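Local coordinates for protein phosphoinositol-specific phospholipase C (Pseudomonas sp., PDB 5FYR) that probably cleaves phosphoinositides as a calcium-dependent phospholipase C and here holds a calcium ion together with an inositol ring, at residues T46-F51 with I117-Q122. Residues are numbered along the deposited sequence; the frame is centred on the assembly and turned at random.
Sequences TLELDF and ILDKKQ. With CA (calcium ion), chain F; INS (1,2,3,4,5,6-hexahydroxy-cyclohexane), chain E.
D50 and D119 project together from the same face of the sheet, their carboxylate planes 82° apart, and a calcium ion joins them. D50 grips the metal with both oxygens, unequally, OD1 at 2.3 Å and OD2 at 2.7 Å, and its OD2 also hydrogen-bonds with the Y29 hydroxyl, whereas D119 offers the metal OD2 alone. That division leaves OD1 of D119 to accept a hydrogen bond from INS O5 at 2.8 Å. E48, two residues before D50 on the same face, runs extended; its OE2 both ligates calcium and accepts a 2.7 Å hydrogen bond from INS O3, while R260 pairs with its OE1. INS O2, a water and N27 complete the metal shell. NZ of K121 meets OD2 of D119 from above the carboxylate plane at 3.0 Å, a salt bridge, and also donates to the metal-bound water. Parallel pairing of strands 46-52 and 114-120, neighbours in the TIM-barrel-type fold of this family, brings these side chains together: backbone bonds alternate from I117 N to L47 O through K121 N to F51 O. On the opposite face CG of F51 sits between the backbone N and the carbonyl carbon (chi1 72°), which swings its ring across to K120. There K120 CA lies over the ring face, 4.0 Å from the centroid and 27° off the normal, a CH-pi contact, and L118 C sits at the ring edge. Replacing F51 with an alanine would probably open a gap beside K120 and L118. On the same face as F51, L49 CD1 packs alongside L118 CD2 at 4.1 Å, with helix 94-107 against L49.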
# COMPACT_ATOMS: atom_id res chain seq x y z
N THR A 46 6.04 6.12 -0.89
CA THR A 46 5.02 5.11 -1.23
C THR A 46 5.48 4.38 -2.46
O THR A 46 5.72 4.99 -3.52
CB THR A 46 3.64 5.76 -1.44
OG1 THR A 46 3.22 6.39 -0.21
CG2 THR A 46 2.61 4.72 -1.84
N LEU A 47 5.62 3.05 -2.32
CA LEU A 47 6.22 2.16 -3.32
C LEU A 47 5.20 1.07 -3.71
O LEU A 47 4.08 1.05 -3.20
CB LEU A 47 7.54 1.53 -2.77
CG LEU A 47 8.77 2.51 -2.56
CD1 LEU A 47 8.68 3.44 -1.41
CD2 LEU A 47 9.98 1.65 -2.36
N GLU A 48 5.60 0.22 -4.64
CA GLU A 48 4.79 -0.86 -5.14
C GLU A 48 5.62 -2.09 -5.51
O GLU A 48 6.67 -1.95 -6.11
CB GLU A 48 3.97 -0.37 -6.36
CG GLU A 48 3.01 -1.42 -6.93
CD GLU A 48 2.11 -0.89 -8.05
OE1 GLU A 48 2.33 0.26 -8.54
OE2 GLU A 48 1.19 -1.65 -8.48
N LEU A 49 5.09 -3.27 -5.21
CA LEU A 49 5.64 -4.56 -5.57
C LEU A 49 4.52 -5.40 -6.14
O LEU A 49 3.49 -5.59 -5.49
CB LEU A 49 6.24 -5.25 -4.35
CG LEU A 49 7.49 -4.62 -3.82
CD1 LEU A 49 7.80 -5.04 -2.40
CD2 LEU A 49 8.71 -4.86 -4.73
N ASP A 50 4.76 -5.99 -7.32
CA ASP A 50 3.85 -6.99 -7.89
C ASP A 50 4.39 -8.37 -7.55
O ASP A 50 5.50 -8.69 -7.93
CB ASP A 50 3.76 -6.81 -9.41
CG ASP A 50 3.08 -5.50 -9.82
OD1 ASP A 50 2.69 -4.70 -8.96
OD2 ASP A 50 2.97 -5.18 -11.00
N PHE A 51 3.55 -9.21 -6.93
CA PHE A 51 4.05 -10.48 -6.43
C PHE A 51 3.25 -11.66 -6.97
O PHE A 51 2.03 -11.64 -6.97
CB PHE A 51 4.29 -10.48 -4.91
CG PHE A 51 3.07 -10.49 -4.04
CD1 PHE A 51 2.37 -9.32 -3.77
CD2 PHE A 51 2.67 -11.66 -3.44
CE1 PHE A 51 1.27 -9.35 -2.96
CE2 PHE A 51 1.59 -11.69 -2.60
CZ PHE A 51 0.86 -10.52 -2.38
N ILE A 117 2.57 -0.80 -1.46
CA ILE A 117 1.45 -1.39 -2.16
C ILE A 117 1.93 -2.76 -2.66
O ILE A 117 2.84 -2.85 -3.50
CB ILE A 117 1.02 -0.52 -3.35
CG1 ILE A 117 0.70 0.97 -2.90
CG2 ILE A 117 -0.03 -1.25 -4.18
CD1 ILE A 117 -0.26 1.15 -1.81
N LEU A 118 1.30 -3.82 -2.15
CA LEU A 118 1.64 -5.20 -2.48
C LEU A 118 0.52 -5.68 -3.43
O LEU A 118 -0.62 -6.03 -2.98
CB LEU A 118 1.72 -6.03 -1.20
CG LEU A 118 2.72 -5.49 -0.16
CD1 LEU A 118 2.71 -6.34 1.07
CD2 LEU A 118 4.12 -5.44 -0.72
N ASP A 119 0.84 -5.68 -4.72
CA ASP A 119 -0.11 -5.92 -5.77
C ASP A 119 -0.06 -7.41 -6.13
O ASP A 119 0.89 -7.86 -6.80
CB ASP A 119 0.21 -4.99 -6.92
CG ASP A 119 -0.76 -5.10 -8.07
OD1 ASP A 119 -1.90 -5.52 -7.85
OD2 ASP A 119 -0.39 -4.71 -9.22
N LYS A 120 -0.98 -8.19 -5.57
CA LYS A 120 -0.98 -9.64 -5.70
C LYS A 120 -1.47 -10.01 -7.08
O LYS A 120 -2.50 -9.50 -7.51
CB LYS A 120 -1.85 -10.25 -4.60
CG LYS A 120 -1.63 -11.75 -4.46
CD LYS A 120 -2.50 -12.34 -3.33
CE LYS A 120 -2.01 -13.71 -2.84
NZ LYS A 120 -1.45 -14.57 -3.88
N LYS A 121 -0.77 -10.95 -7.75
CA LYS A 121 -1.08 -11.27 -9.13
C LYS A 121 -1.72 -12.65 -9.36
O LYS A 121 -2.27 -12.90 -10.43
CB LYS A 121 0.18 -11.14 -9.99
CG LYS A 121 0.72 -9.73 -10.05
CD LYS A 121 -0.22 -8.80 -10.83
CE LYS A 121 0.28 -7.39 -10.95
NZ LYS A 121 -0.70 -6.49 -11.65
N GLN A 122 -1.68 -13.52 -8.34
CA GLN A 122 -2.29 -14.85 -8.41
C GLN A 122 -3.14 -15.07 -7.16
O GLN A 122 -3.19 -14.23 -6.26
CB GLN A 122 -1.21 -15.93 -8.55
CG GLN A 122 -0.56 -15.84 -9.90
CD GLN A 122 0.57 -16.81 -10.14
OE1 GLN A 122 1.52 -16.92 -9.36
NE2 GLN A 122 0.50 -17.49 -11.26
CA CA F . 1.33 -3.27 -10.13
C1 INS E . -2.67 -2.26 -11.73
C2 INS E . -1.62 -1.25 -11.26
C3 INS E . -1.84 -0.70 -9.90
C4 INS E . -2.40 -1.64 -8.91
C5 INS E . -3.38 -2.65 -9.37
C6 INS E . -3.15 -3.23 -10.70
O1 INS E . -2.04 -2.96 -12.81
O2 INS E . -0.38 -1.99 -11.24
O3 INS E . -0.73 0.06 -9.43
O4 INS E . -2.68 -1.01 -7.69
O5 INS E . -3.88 -3.55 -8.38
O6 INS E . -4.10 -4.13 -11.14
O HOH W 1 0.39 -13.91 -6.03
O HOH W 2 0.69 -4.06 -12.39